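Local coordinates for basic membrane lipoprotein (Brucella melitensis biovar Abortus, PDB 3S99), which binds adenine and probably other purines such as guanine, and may serve an ABC-type system for their uptake, at residues A[43-48]-A[235-240]; A[142-147]-A[175-180]; A[110-115]-A[269-274]; A[132-137]-A[306-311]. All coordinates share one frame; numbering follows the deposited sequence.

Contact 1: A[43-48]-A[235-240]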
loop_
_atom_site.group_PDB
_atom_site.type_symbol
_atom_site.label_atom_id
_atom_site.label_comp_id
_atom_site.label_asym_id
_atom_site.label_seq_id
_atom_site.Cartn_x
_atom_site.Cartn_y
_atom_site.Cartn_z
ATOM N N THR A 43 5.267 0.421 -7.990
ATOM C CA THR A 43 5.477 -0.466 -9.141
ATOM C C THR A 43 6.849 -1.161 -9.030
ATOM O O THR A 43 7.016 -2.351 -9.351
ATOM C CB THR A 43 5.306 0.272 -10.462
ATOM O OG1 THR A 43 3.898 0.493 -10.678
ATOM C CG2 THR A 43 5.893 -0.560 -11.629
ATOM N N TYR A 44 7.822 -0.421 -8.517
ATOM C CA TYR A 44 9.166 -0.951 -8.304
ATOM C C TYR A 44 9.143 -2.212 -7.417
ATOM O O TYR A 44 9.790 -3.196 -7.735
ATOM C CB TYR A 44 10.009 0.132 -7.652
ATOM C CG TYR A 44 11.378 -0.296 -7.209
ATOM C CD1 TYR A 44 12.391 -0.515 -8.139
ATOM C CD2 TYR A 44 11.685 -0.441 -5.849
ATOM C CE1 TYR A 44 13.691 -0.882 -7.722
ATOM C CE2 TYR A 44 12.973 -0.808 -5.428
ATOM C CZ TYR A 44 13.955 -1.020 -6.361
ATOM O OH TYR A 44 15.197 -1.404 -5.969
ATOM N N GLN A 45 8.422 -2.151 -6.295
ATOM C CA GLN A 45 8.263 -3.304 -5.406
ATOM C C GLN A 45 7.599 -4.481 -6.112
ATOM O O GLN A 45 8.002 -5.618 -5.933
ATOM C CB GLN A 45 7.404 -2.968 -4.190
ATOM C CG GLN A 45 8.069 -2.560 -2.906
ATOM C CD GLN A 45 9.350 -3.270 -2.516
ATOM O OE1 GLN A 45 10.422 -2.760 -2.776
ATOM N NE2 GLN A 45 9.239 -4.399 -1.842
ATOM N N HIS A 46 6.571 -4.221 -6.923
ATOM C CA HIS A 46 6.036 -5.300 -7.756
ATOM C C HIS A 46 7.092 -5.915 -8.667
ATOM O O HIS A 46 7.195 -7.141 -8.768
ATOM C CB HIS A 46 4.801 -4.853 -8.535
ATOM C CG HIS A 46 3.578 -4.719 -7.688
ATOM N ND1 HIS A 46 2.914 -5.816 -7.150
ATOM C CD2 HIS A 46 2.887 -3.622 -7.291
ATOM C CE1 HIS A 46 1.863 -5.385 -6.478
ATOM N NE2 HIS A 46 1.834 -4.060 -6.527
ATOM N N ASP A 47 7.917 -5.071 -9.295
ATOM C CA ASP A 47 8.861 -5.545 -10.274
ATOM C C ASP A 47 10.050 -6.200 -9.590
ATOM O O ASP A 47 10.611 -7.132 -10.141
ATOM C CB ASP A 47 9.347 -4.389 -11.135
ATOM C CG ASP A 47 10.047 -4.839 -12.397
ATOM O OD1 ASP A 47 9.393 -5.462 -13.291
ATOM O OD2 ASP A 47 11.239 -4.539 -12.506
ATOM N N GLN A 48 10.434 -5.725 -8.405
ATOM C CA GLN A 48 11.480 -6.418 -7.627
ATOM C C GLN A 48 10.982 -7.800 -7.213
ATOM O O GLN A 48 11.761 -8.724 -7.088
ATOM C CB GLN A 48 11.922 -5.607 -6.399
ATOM C CG GLN A 48 12.608 -4.310 -6.754
ATOM C CD GLN A 48 13.996 -4.549 -7.284
ATOM O OE1 GLN A 48 14.240 -4.497 -8.485
ATOM N NE2 GLN A 48 14.906 -4.830 -6.389
ATOM N N GLN A 235 7.112 4.615 0.993
ATOM C CA GLN A 235 5.881 3.953 0.632
ATOM C C GLN A 235 6.149 2.800 -0.300
ATOM O O GLN A 235 6.755 3.004 -1.345
ATOM C CB GLN A 235 4.980 4.963 -0.101
ATOM C CG GLN A 235 3.640 4.423 -0.684
ATOM C CD GLN A 235 2.656 3.872 0.318
ATOM O OE1 GLN A 235 2.901 3.826 1.554
ATOM N NE2 GLN A 235 1.498 3.457 -0.204
ATOM N N ALA A 236 5.695 1.610 0.079
ATOM C CA ALA A 236 5.750 0.406 -0.733
ATOM C C ALA A 236 7.134 -0.204 -0.674
ATOM O O ALA A 236 7.285 -1.432 -0.490
ATOM C CB ALA A 236 5.367 0.715 -2.222
ATOM N N SER A 237 8.129 0.654 -0.921
ATOM C CA SER A 237 9.534 0.279 -0.910
ATOM C C SER A 237 10.265 1.002 0.184
ATOM O O SER A 237 9.854 2.091 0.589
ATOM C CB SER A 237 10.185 0.709 -2.236
ATOM O OG SER A 237 11.411 -0.009 -2.401
ATOM N N ASP A 238 11.393 0.434 0.619
ATOM C CA ASP A 238 12.311 1.166 1.493
ATOM C C ASP A 238 12.988 2.230 0.636
ATOM O O ASP A 238 13.784 1.895 -0.221
ATOM C CB ASP A 238 13.332 0.226 2.162
ATOM C CG ASP A 238 14.257 0.959 3.139
ATOM O OD1 ASP A 238 14.181 2.215 3.213
ATOM O OD2 ASP A 238 15.071 0.275 3.820
ATOM N N MET A 239 12.655 3.508 0.877
ATOM C CA MET A 239 13.157 4.629 0.073
ATOM C C MET A 239 14.322 5.363 0.714
ATOM O O MET A 239 14.594 6.529 0.366
ATOM C CB MET A 239 12.033 5.638 -0.200
ATOM C CG MET A 239 10.874 5.075 -0.989
ATOM S SD MET A 239 9.547 6.302 -1.210
ATOM C CE MET A 239 8.658 5.502 -2.553
ATOM N N ILE A 240 15.023 4.686 1.618
ATOM C CA ILE A 240 16.121 5.286 2.370
ATOM C C ILE A 240 17.178 5.938 1.450
ATOM O O ILE A 240 17.652 7.037 1.767
ATOM C CB ILE A 240 16.797 4.249 3.314
ATOM C CG1 ILE A 240 17.791 4.913 4.289
ATOM C CG2 ILE A 240 17.495 3.137 2.507
ATOM C CD1 ILE A 240 17.183 5.750 5.387
HETATM O O HOH W 1 12.191 -2.060 -0.871
#

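Contact 2: A[142-147]-A[175-180]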
loop_
_atom_site.group_PDB
_atom_site.type_symbol
_atom_site.label_atom_id
_atom_site.label_comp_id
_atom_site.label_asym_id
_atom_site.label_seq_id
_atom_site.Cartn_x
_atom_site.Cartn_y
_atom_site.Cartn_z
ATOM N N ILE A 142 5.177 6.795 15.378
ATOM C CA ILE A 142 6.483 7.434 15.190
ATOM C C ILE A 142 6.292 8.919 14.940
ATOM O O ILE A 142 6.990 9.739 15.530
ATOM C CB ILE A 142 7.285 6.810 14.006
ATOM C CG1 ILE A 142 7.664 5.334 14.312
ATOM C CG2 ILE A 142 8.529 7.613 13.740
ATOM C CD1 ILE A 142 7.950 4.469 13.048
ATOM N N ALA A 143 5.345 9.258 14.068
ATOM C CA ALA A 143 5.098 10.633 13.712
ATOM C C ALA A 143 4.760 11.475 14.936
ATOM O O ALA A 143 5.255 12.585 15.079
ATOM C CB ALA A 143 3.991 10.741 12.672
ATOM N N ALA A 144 3.918 10.945 15.810
ATOM C CA ALA A 144 3.532 11.659 17.033
ATOM C C ALA A 144 4.687 11.823 18.031
ATOM O O ALA A 144 4.748 12.829 18.735
ATOM C CB ALA A 144 2.358 11.003 17.677
ATOM N N LYS A 145 5.602 10.851 18.093
ATOM C CA LYS A 145 6.829 11.032 18.868
ATOM C C LYS A 145 7.791 12.010 18.238
ATOM O O LYS A 145 8.446 12.713 18.978
ATOM C CB LYS A 145 7.571 9.720 19.132
ATOM C CG LYS A 145 6.804 8.736 19.988
ATOM C CD LYS A 145 6.614 9.253 21.393
ATOM C CE LYS A 145 6.100 8.181 22.354
ATOM N NZ LYS A 145 5.691 8.775 23.679
ATOM N N MET A 146 7.873 12.079 16.898
ATOM C CA MET A 146 8.872 12.904 16.246
ATOM C C MET A 146 8.446 14.364 15.992
ATOM O O MET A 146 9.259 15.292 16.106
ATOM C CB MET A 146 9.304 12.272 14.921
ATOM C CG MET A 146 9.996 10.875 15.049
ATOM S SD MET A 146 11.528 10.871 16.006
ATOM C CE MET A 146 12.506 11.996 14.991
ATOM N N SER A 147 7.190 14.575 15.615
ATOM C CA SER A 147 6.758 15.892 15.188
ATOM C C SER A 147 6.636 16.799 16.416
ATOM O O SER A 147 5.834 16.542 17.293
ATOM C CB SER A 147 5.405 15.793 14.486
ATOM O OG SER A 147 4.863 17.068 14.239
ATOM N N GLN A 175 -2.591 9.409 17.530
ATOM C CA GLN A 175 -3.421 9.757 18.667
ATOM C C GLN A 175 -3.200 8.884 19.883
ATOM O O GLN A 175 -3.639 9.258 20.948
ATOM C CB GLN A 175 -4.916 9.722 18.313
ATOM C CG GLN A 175 -5.370 10.817 17.376
ATOM C CD GLN A 175 -6.819 10.639 16.916
ATOM O OE1 GLN A 175 -7.404 9.537 17.023
ATOM N NE2 GLN A 175 -7.417 11.729 16.428
ATOM N N SER A 176 -2.500 7.751 19.748
ATOM C CA SER A 176 -2.111 6.965 20.914
ATOM C C SER A 176 -0.891 7.548 21.617
ATOM O O SER A 176 -0.425 6.981 22.605
ATOM C CB SER A 176 -1.762 5.536 20.507
ATOM O OG SER A 176 -0.543 5.526 19.818
ATOM N N VAL A 177 -0.345 8.625 21.066
ATOM C CA VAL A 177 0.739 9.392 21.685
ATOM C C VAL A 177 0.300 10.838 21.925
ATOM O O VAL A 177 0.354 11.324 23.065
ATOM C CB VAL A 177 1.979 9.392 20.805
ATOM C CG1 VAL A 177 3.063 10.253 21.428
ATOM C CG2 VAL A 177 2.452 7.928 20.595
ATOM N N ASN A 178 -0.090 11.517 20.854
ATOM C CA ASN A 178 -0.509 12.904 20.910
ATOM C C ASN A 178 -2.000 13.010 20.483
ATOM O O ASN A 178 -2.331 12.877 19.304
ATOM C CB ASN A 178 0.401 13.739 20.023
ATOM C CG ASN A 178 -0.007 15.202 19.955
ATOM O OD1 ASN A 178 -1.017 15.620 20.555
ATOM N ND2 ASN A 178 0.792 16.004 19.234
ATOM N N PRO A 179 -2.913 13.202 21.455
ATOM C CA PRO A 179 -4.340 13.192 21.111
ATOM C C PRO A 179 -4.700 14.314 20.161
ATOM O O PRO A 179 -5.739 14.251 19.489
ATOM C CB PRO A 179 -5.025 13.441 22.449
ATOM C CG PRO A 179 -3.980 14.236 23.249
ATOM C CD PRO A 179 -2.688 13.571 22.872
ATOM N N ASP A 180 -3.868 15.350 20.141
ATOM C CA ASP A 180 -4.122 16.526 19.353
ATOM C C ASP A 180 -3.449 16.505 17.993
ATOM O O ASP A 180 -3.531 17.485 17.283
ATOM C CB ASP A 180 -3.727 17.781 20.158
ATOM C CG ASP A 180 -4.629 17.990 21.356
ATOM O OD1 ASP A 180 -5.713 17.385 21.343
ATOM O OD2 ASP A 180 -4.275 18.731 22.306
HETATM O O HOH W 2 3.355 14.998 18.230
#

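Contact 3: A[110-115]-A[269-274]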
loop_
_atom_site.group_PDB
_atom_site.type_symbol
_atom_site.label_atom_id
_atom_site.label_comp_id
_atom_site.label_asym_id
_atom_site.label_seq_id
_atom_site.Cartn_x
_atom_site.Cartn_y
_atom_site.Cartn_z
ATOM N N ASP A 110 -8.336 -20.750 -19.696
ATOM C CA ASP A 110 -7.117 -21.514 -19.374
ATOM C C ASP A 110 -6.048 -20.613 -18.724
ATOM O O ASP A 110 -4.934 -21.087 -18.424
ATOM C CB ASP A 110 -6.511 -22.208 -20.588
ATOM C CG ASP A 110 -7.502 -23.110 -21.347
ATOM O OD1 ASP A 110 -8.466 -23.681 -20.763
ATOM O OD2 ASP A 110 -7.263 -23.251 -22.569
ATOM N N VAL A 111 -6.350 -19.321 -18.546
ATOM C CA VAL A 111 -5.379 -18.408 -17.907
ATOM C C VAL A 111 -5.803 -18.176 -16.459
ATOM O O VAL A 111 -6.980 -18.156 -16.151
ATOM C CB VAL A 111 -5.258 -17.066 -18.669
ATOM C CG1 VAL A 111 -4.276 -16.072 -17.934
ATOM C CG2 VAL A 111 -4.840 -17.320 -20.135
ATOM N N LYS A 112 -4.838 -18.012 -15.565
ATOM C CA LYS A 112 -5.137 -17.699 -14.168
ATOM C C LYS A 112 -4.745 -16.251 -13.944
ATOM O O LYS A 112 -3.656 -15.847 -14.360
ATOM C CB LYS A 112 -4.322 -18.577 -13.218
ATOM C CG LYS A 112 -4.409 -20.091 -13.367
ATOM C CD LYS A 112 -5.764 -20.593 -13.590
ATOM C CE LYS A 112 -5.814 -22.121 -13.319
ATOM N NZ LYS A 112 -5.336 -22.909 -14.460
ATOM N N PHE A 113 -5.607 -15.503 -13.248
ATOM C CA PHE A 113 -5.463 -14.067 -13.035
ATOM C C PHE A 113 -5.319 -13.796 -11.541
ATOM O O PHE A 113 -5.961 -14.440 -10.756
ATOM C CB PHE A 113 -6.677 -13.339 -13.578
ATOM C CG PHE A 113 -6.781 -13.399 -15.074
ATOM C CD1 PHE A 113 -6.179 -12.421 -15.880
ATOM C CD2 PHE A 113 -7.424 -14.451 -15.685
ATOM C CE1 PHE A 113 -6.282 -12.487 -17.264
ATOM C CE2 PHE A 113 -7.525 -14.509 -17.059
ATOM C CZ PHE A 113 -6.931 -13.533 -17.846
ATOM N N GLU A 114 -4.461 -12.859 -11.169
ATOM C CA GLU A 114 -4.206 -12.516 -9.751
ATOM C C GLU A 114 -4.289 -10.997 -9.690
ATOM O O GLU A 114 -3.470 -10.307 -10.319
ATOM C CB GLU A 114 -2.819 -12.953 -9.337
ATOM C CG GLU A 114 -2.587 -14.452 -9.211
ATOM C CD GLU A 114 -3.025 -15.012 -7.858
ATOM O OE1 GLU A 114 -3.180 -14.231 -6.891
ATOM O OE2 GLU A 114 -3.199 -16.245 -7.765
ATOM N N HIS A 115 -5.318 -10.470 -9.036
ATOM C CA HIS A 115 -5.525 -9.051 -8.964
ATOM C C HIS A 115 -5.118 -8.496 -7.570
ATOM O O HIS A 115 -5.558 -8.991 -6.519
ATOM C CB HIS A 115 -6.979 -8.676 -9.224
ATOM C CG HIS A 115 -7.216 -7.216 -9.036
ATOM N ND1 HIS A 115 -8.051 -6.706 -8.057
ATOM C CD2 HIS A 115 -6.622 -6.150 -9.626
ATOM C CE1 HIS A 115 -8.005 -5.381 -8.102
ATOM N NE2 HIS A 115 -7.143 -5.020 -9.040
ATOM N N GLY A 269 -0.187 -27.616 -10.887
ATOM C CA GLY A 269 -1.598 -27.889 -11.166
ATOM C C GLY A 269 -2.560 -27.770 -10.004
ATOM O O GLY A 269 -3.694 -28.237 -10.116
ATOM N N THR A 270 -2.131 -27.170 -8.887
ATOM C CA THR A 270 -2.965 -27.041 -7.707
ATOM C C THR A 270 -3.524 -25.585 -7.522
ATOM O O THR A 270 -4.126 -25.297 -6.510
ATOM C CB THR A 270 -2.216 -27.453 -6.407
ATOM O OG1 THR A 270 -1.156 -26.535 -6.167
ATOM C CG2 THR A 270 -1.622 -28.923 -6.459
ATOM N N TRP A 271 -3.342 -24.694 -8.492
ATOM C CA TRP A 271 -3.772 -23.301 -8.332
ATOM C C TRP A 271 -5.285 -23.296 -8.310
ATOM O O TRP A 271 -5.935 -23.799 -9.213
ATOM C CB TRP A 271 -3.289 -22.410 -9.488
ATOM C CG TRP A 271 -3.577 -20.912 -9.356
ATOM C CD1 TRP A 271 -2.682 -19.953 -9.001
ATOM C CD2 TRP A 271 -4.815 -20.206 -9.625
ATOM N NE1 TRP A 271 -3.263 -18.706 -9.039
ATOM C CE2 TRP A 271 -4.573 -18.830 -9.401
ATOM C CE3 TRP A 271 -6.089 -20.595 -10.010
ATOM C CZ2 TRP A 271 -5.565 -17.846 -9.558
ATOM C CZ3 TRP A 271 -7.099 -19.600 -10.149
ATOM C CH2 TRP A 271 -6.807 -18.256 -9.972
ATOM N N LYS A 272 -5.825 -22.707 -7.273
ATOM C CA LYS A 272 -7.253 -22.501 -7.155
ATOM C C LYS A 272 -7.536 -21.061 -6.720
ATOM O O LYS A 272 -6.751 -20.442 -5.944
ATOM C CB LYS A 272 -7.811 -23.490 -6.135
ATOM C CG LYS A 272 -7.739 -24.973 -6.563
ATOM C CD LYS A 272 -8.225 -25.955 -5.441
ATOM C CE LYS A 272 -7.174 -26.098 -4.348
ATOM N NZ LYS A 272 -5.943 -26.804 -4.896
ATOM N N SER A 273 -8.690 -20.560 -7.163
ATOM C CA SER A 273 -9.152 -19.203 -6.858
ATOM C C SER A 273 -9.295 -18.996 -5.358
ATOM O O SER A 273 -9.783 -19.879 -4.646
ATOM C CB SER A 273 -10.510 -18.968 -7.542
ATOM O OG SER A 273 -11.133 -17.763 -7.146
ATOM N N GLN A 274 -8.835 -17.832 -4.891
ATOM C CA GLN A 274 -8.868 -17.452 -3.494
ATOM C C GLN A 274 -8.857 -15.932 -3.390
ATOM O O GLN A 274 -8.291 -15.215 -4.256
ATOM C CB GLN A 274 -7.639 -18.015 -2.734
ATOM C CG GLN A 274 -6.292 -17.386 -3.184
ATOM C CD GLN A 274 -5.106 -18.038 -2.515
ATOM O OE1 GLN A 274 -5.203 -19.152 -2.046
ATOM N NE2 GLN A 274 -3.975 -17.371 -2.524
#

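Contact 4: A[132-137]-A[306-311]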
loop_
_atom_site.group_PDB
_atom_site.type_symbol
_atom_site.label_atom_id
_atom_site.label_comp_id
_atom_site.label_asym_id
_atom_site.label_seq_id
_atom_site.Cartn_x
_atom_site.Cartn_y
_atom_site.Cartn_z
ATOM N N PHE A 132 -2.097 -2.829 4.484
ATOM C CA PHE A 132 -1.129 -1.750 4.567
ATOM C C PHE A 132 -1.334 -0.847 5.799
ATOM O O PHE A 132 -0.395 -0.294 6.338
ATOM C CB PHE A 132 -1.196 -0.847 3.341
ATOM C CG PHE A 132 -1.213 -1.576 2.019
ATOM C CD1 PHE A 132 -0.069 -2.162 1.517
ATOM C CD2 PHE A 132 -2.371 -1.650 1.271
ATOM C CE1 PHE A 132 -0.088 -2.799 0.305
ATOM C CE2 PHE A 132 -2.383 -2.284 0.030
ATOM C CZ PHE A 132 -1.230 -2.865 -0.436
ATOM N N TYR A 133 -2.573 -0.689 6.215
ATOM C CA TYR A 133 -2.935 0.169 7.350
ATOM C C TYR A 133 -2.275 -0.288 8.665
ATOM O O TYR A 133 -2.208 0.489 9.626
ATOM C CB TYR A 133 -4.467 0.245 7.496
ATOM C CG TYR A 133 -5.085 -1.052 7.990
ATOM C CD1 TYR A 133 -5.698 -1.933 7.125
ATOM C CD2 TYR A 133 -5.013 -1.406 9.336
ATOM C CE1 TYR A 133 -6.243 -3.141 7.592
ATOM C CE2 TYR A 133 -5.540 -2.604 9.798
ATOM C CZ TYR A 133 -6.161 -3.452 8.916
ATOM O OH TYR A 133 -6.648 -4.629 9.405
ATOM N N GLU A 134 -1.766 -1.515 8.717
ATOM C CA GLU A 134 -1.034 -1.964 9.882
ATOM C C GLU A 134 0.278 -1.202 10.002
ATOM O O GLU A 134 0.613 -0.728 11.077
ATOM C CB GLU A 134 -0.803 -3.472 9.857
ATOM C CG GLU A 134 -2.070 -4.289 10.089
ATOM C CD GLU A 134 -1.832 -5.813 10.100
ATOM O OE1 GLU A 134 -0.807 -6.250 9.576
ATOM O OE2 GLU A 134 -2.680 -6.572 10.630
ATOM N N GLY A 135 0.969 -1.007 8.870
ATOM C CA GLY A 135 2.175 -0.189 8.807
ATOM C C GLY A 135 1.883 1.263 9.080
ATOM O O GLY A 135 2.682 1.954 9.690
ATOM N N ARG A 136 0.737 1.747 8.630
ATOM C CA ARG A 136 0.376 3.127 8.868
ATOM C C ARG A 136 0.285 3.426 10.369
ATOM O O ARG A 136 0.601 4.534 10.808
ATOM C CB ARG A 136 -0.971 3.430 8.239
ATOM C CG ARG A 136 -0.972 3.361 6.719
ATOM C CD ARG A 136 -0.314 4.567 6.133
ATOM N NE ARG A 136 -0.366 4.508 4.671
ATOM C CZ ARG A 136 0.264 5.327 3.851
ATOM N NH1 ARG A 136 1.049 6.284 4.302
ATOM N NH2 ARG A 136 0.104 5.165 2.544
ATOM N N TYR A 137 -0.173 2.454 11.149
ATOM C CA TYR A 137 -0.358 2.672 12.570
ATOM C C TYR A 137 0.974 2.921 13.230
ATOM O O TYR A 137 1.129 3.895 13.961
ATOM C CB TYR A 137 -1.089 1.501 13.211
ATOM C CG TYR A 137 -1.476 1.743 14.638
ATOM C CD1 TYR A 137 -0.631 1.351 15.673
ATOM C CD2 TYR A 137 -2.695 2.346 14.964
ATOM C CE1 TYR A 137 -0.978 1.545 16.973
ATOM C CE2 TYR A 137 -3.062 2.520 16.267
ATOM C CZ TYR A 137 -2.201 2.134 17.260
ATOM O OH TYR A 137 -2.538 2.330 18.555
ATOM N N ALA A 306 5.499 -5.498 16.608
ATOM C CA ALA A 306 5.489 -6.831 17.192
ATOM C C ALA A 306 4.111 -7.179 17.712
ATOM O O ALA A 306 3.687 -8.322 17.593
ATOM C CB ALA A 306 6.517 -6.962 18.324
ATOM N N ARG A 307 3.414 -6.201 18.282
ATOM C CA ARG A 307 2.085 -6.451 18.823
ATOM C C ARG A 307 1.045 -6.675 17.731
ATOM O O ARG A 307 0.093 -7.451 17.937
ATOM C CB ARG A 307 1.636 -5.319 19.738
ATOM C CG ARG A 307 2.195 -5.381 21.132
ATOM C CD ARG A 307 1.975 -4.057 21.874
ATOM N NE ARG A 307 0.561 -3.672 21.912
ATOM C CZ ARG A 307 0.100 -2.415 21.904
ATOM N NH1 ARG A 307 0.926 -1.364 21.859
ATOM N NH2 ARG A 307 -1.212 -2.204 21.943
ATOM N N ILE A 308 1.199 -5.973 16.605
ATOM C CA ILE A 308 0.337 -6.174 15.436
ATOM C C ILE A 308 0.639 -7.559 14.816
ATOM O O ILE A 308 -0.275 -8.324 14.489
ATOM C CB ILE A 308 0.517 -5.077 14.390
ATOM C CG1 ILE A 308 0.083 -3.721 14.975
ATOM C CG2 ILE A 308 -0.258 -5.402 13.108
ATOM C CD1 ILE A 308 0.556 -2.589 14.235
ATOM N N LYS A 309 1.924 -7.864 14.685
ATOM C CA LYS A 309 2.358 -9.095 14.066
ATOM C C LYS A 309 1.904 -10.333 14.847
ATOM O O LYS A 309 1.618 -11.362 14.249
ATOM C CB LYS A 309 3.872 -9.052 13.829
ATOM C CG LYS A 309 4.430 -10.206 13.032
ATOM C CD LYS A 309 5.965 -10.082 12.806
ATOM C CE LYS A 309 6.542 -11.280 12.050
ATOM N NZ LYS A 309 8.002 -11.550 12.345
ATOM N N SER A 310 1.811 -10.234 16.175
ATOM C CA SER A 310 1.336 -11.340 17.002
ATOM C C SER A 310 -0.193 -11.503 16.989
ATOM O O SER A 310 -0.680 -12.541 17.401
ATOM C CB SER A 310 1.747 -11.118 18.462
ATOM O OG SER A 310 1.071 -9.973 18.959
ATOM N N GLY A 311 -0.933 -10.460 16.622
ATOM C CA GLY A 311 -2.408 -10.461 16.732
ATOM C C GLY A 311 -2.993 -9.733 17.944
ATOM O O GLY A 311 -4.231 -9.645 18.104
#

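Contact 1: A[43-48]-A[235-240]
Gln45 OE1 is approached by two polar partners just past the end of strand 231-236: a bridging water donates to it over 2.7 Å, and Ser237 OG lies 2.9 Å from the same OE1. That water also accepts from Asp238 N at 3.0 Å, so it joins the glutamine of helix 42-57 to the backbone just beyond strand 231-236. The other end of the amide is held too, because Gln45 NE2 donates to the carbonyl of Asp253 on the neighbouring strand; with both ends engaged, the amide has little freedom to flip. A chi1 of -162° swings Ser237 OG away from its backbone N and onto the helix, where it also meets the edge of the Tyr44 ring in its plane, 3.5 Å from CD2. The ring is supported over one face by Gln48 CG. One residue back, Ala236 places its methyl about 6 Å from the bound adenine and close to Trp42, a purine-binding residue. Helix 42-57 and strand 231-236 belong to different lobes of this periplasmic-binding-protein fold, so the contact spans the ligand cleft. Its largely polar, water-mediated chemistry is consistent with a lobe interface that could open and close around the purine.

Contact 2: A[142-147]-A[175-180]
Ala144 and Val177 meet methyl against branch point, Ala144 CB lying 3.5 Å from Val177 CB, where the last turn of helix 132-146 packs on the loop between the helix and the second strand of a beta-alpha-beta crossover. That crossover runs from strand 151-156 through helix 161-175 to the parallel strand 182-187, and residues 175-180 are its return into the sheet. Val177 points its side chain at helix 132-146 from the start, and its two methyls spread on the side where Lys145 passes. The lysine chain starts away from the loop, bends at chi2 (-66°) and comes back across the valine at about a right angle, so that its methylenes rather than its ammonium end provide most of the touching: Lys145 CD is 3.7 Å from Val177 CG1 and CE is 4.1 Å from CG2. The same lysine also touches Val297 and Leu300 of helix 295-310. Asn178, next in the loop, packs its CB against the Ala144 methyl. The carbonyl OD1 of Asn178 accepts from Asp180 N at 2.9 Å, closing an Asx turn that steadies the amide. Its nitrogen is linked to the helix terminus by a single water, which accepts from Asn178 ND2 at 2.9 Å and donates to Ala144 O at 2.6 Å and to Ser147 O at 3.1 Å.

Contact 3: A[110-115]-A[269-274]
Trp271 lies flat beneath the side chain of Lys112, joining a strand of the parallel sheet in one lobe of the periplasmic-binding-protein fold to the loop that follows helix 256-268. The loop begins at Gly269, whose Schellman motif ends that helix, and leads into strand 275-278 at the edge of the same sheet. The face contact is a CH-pi interaction: Lys112 CB stands 3.8 Å from the centroid of the six-membered ring of Trp271, only 9° off the ring normal. From there the lysine chain runs back across the six-membered ring, against the direction of the tryptophan side chain, with CD 3.6 Å from Trp271 CE3, and so lays aliphatic carbon over the aromatic surface.

The polar contact is made at the indole edge. Trp271 CG is anti to the backbone N (chi1 -175°), which sends the ring inward from the loop, and chi2 turns its NE1 edge to Glu114. NE1 donates to Glu114 OE2 over 2.8 Å, using the carboxylate's anti lone pair, but the bond is bent, with an N-H...O angle of 136°, and the carboxylate stands perpendicular to the indole. OE2 is shared with Arg262 of helix 256-268 in a salt bridge, while OE1 is hydrogen-bonded to Tyr258 OH, so both oxygens of this buried acid are satisfied and its negative charge is probably stabilised. Arg262 also forms a cation-pi contact with Trp271, linking the ring and the carboxylate through one guanidinium. Beside the Glu114 bond, the backbone takes up the next part of the rim: Phe113 O lies near the indole plane, 3.6 Å from Trp271 CZ2.

Contact 4: A[132-137]-A[306-311]
With CG2 set anti to its backbone N and CG1 turned beside it (chi1 -64°), Ile308 sends one methyl toward Glu134 and the other branch toward the backbone of helix 132-146. Glu134 answers with an extended chain (chi1 -71°, chi2 -179°) that slides past the isoleucine in the opposite direction. As a result Ile308 CG2 sits over the flat of the carboxylate: it is 3.4 Å from Glu134 CD and 3.7 Å from each of OE1 and OE2, an approach from above the plane that does not compete with the bond at OE1. The second branch reaches the helix backbone, where Ile308 CD1 lies 3.7 Å from Glu134 O, and approaches the Tyr137 ring obliquely, CD1 of the ring lying 4.4 Å from Ile308 CD1.

This is helix-helix packing within the substrate-binding-protein fold, away from the adenine pocket, and it joins the first turns of helix 132-146, which follows the strand 125-130, to the last turns of helix 295-310. The second helix finishes in a Schellman motif at Gly311, and Ser310 OG donates back to Arg307 O over 2.9 Å in that final turn. Glu134 OE1 accepts from the backbone N of Met280, while a bound magnesium ion lies about 5 Å from the side chain, too far for direct coordination.

The acid is therefore buried with a methyl over one face and a peptide N-H at one oxygen. Its place near the beginning of a helix, together with the nearby cation, would probably help to keep it ionised despite the apolar cover.

In the fold
From the N terminus, contact 1 closes the first long loop, from helix 42-57 to the end of strand 231-236, spanning the two lobes across the adenine cleft. Contact 3 starts inside that loop, at strand 112-116, and closes beyond it at 269-274; contact 4 starts later still, at 132-137, and closes last, at 306-311. These three cross one another, consistent with a chain that passes more than once between the lobes. Contact 2, by contrast, is a short closure from 142-147 to 175-180, nested inside all three. Contacts 2 and 4 share helix 132-146 and touch through Ser176 and Tyr137, while contact 4 meets contact 1 where Arg136 packs on Gln235. Contact 3 stands apart, in the other lobe from contact 2.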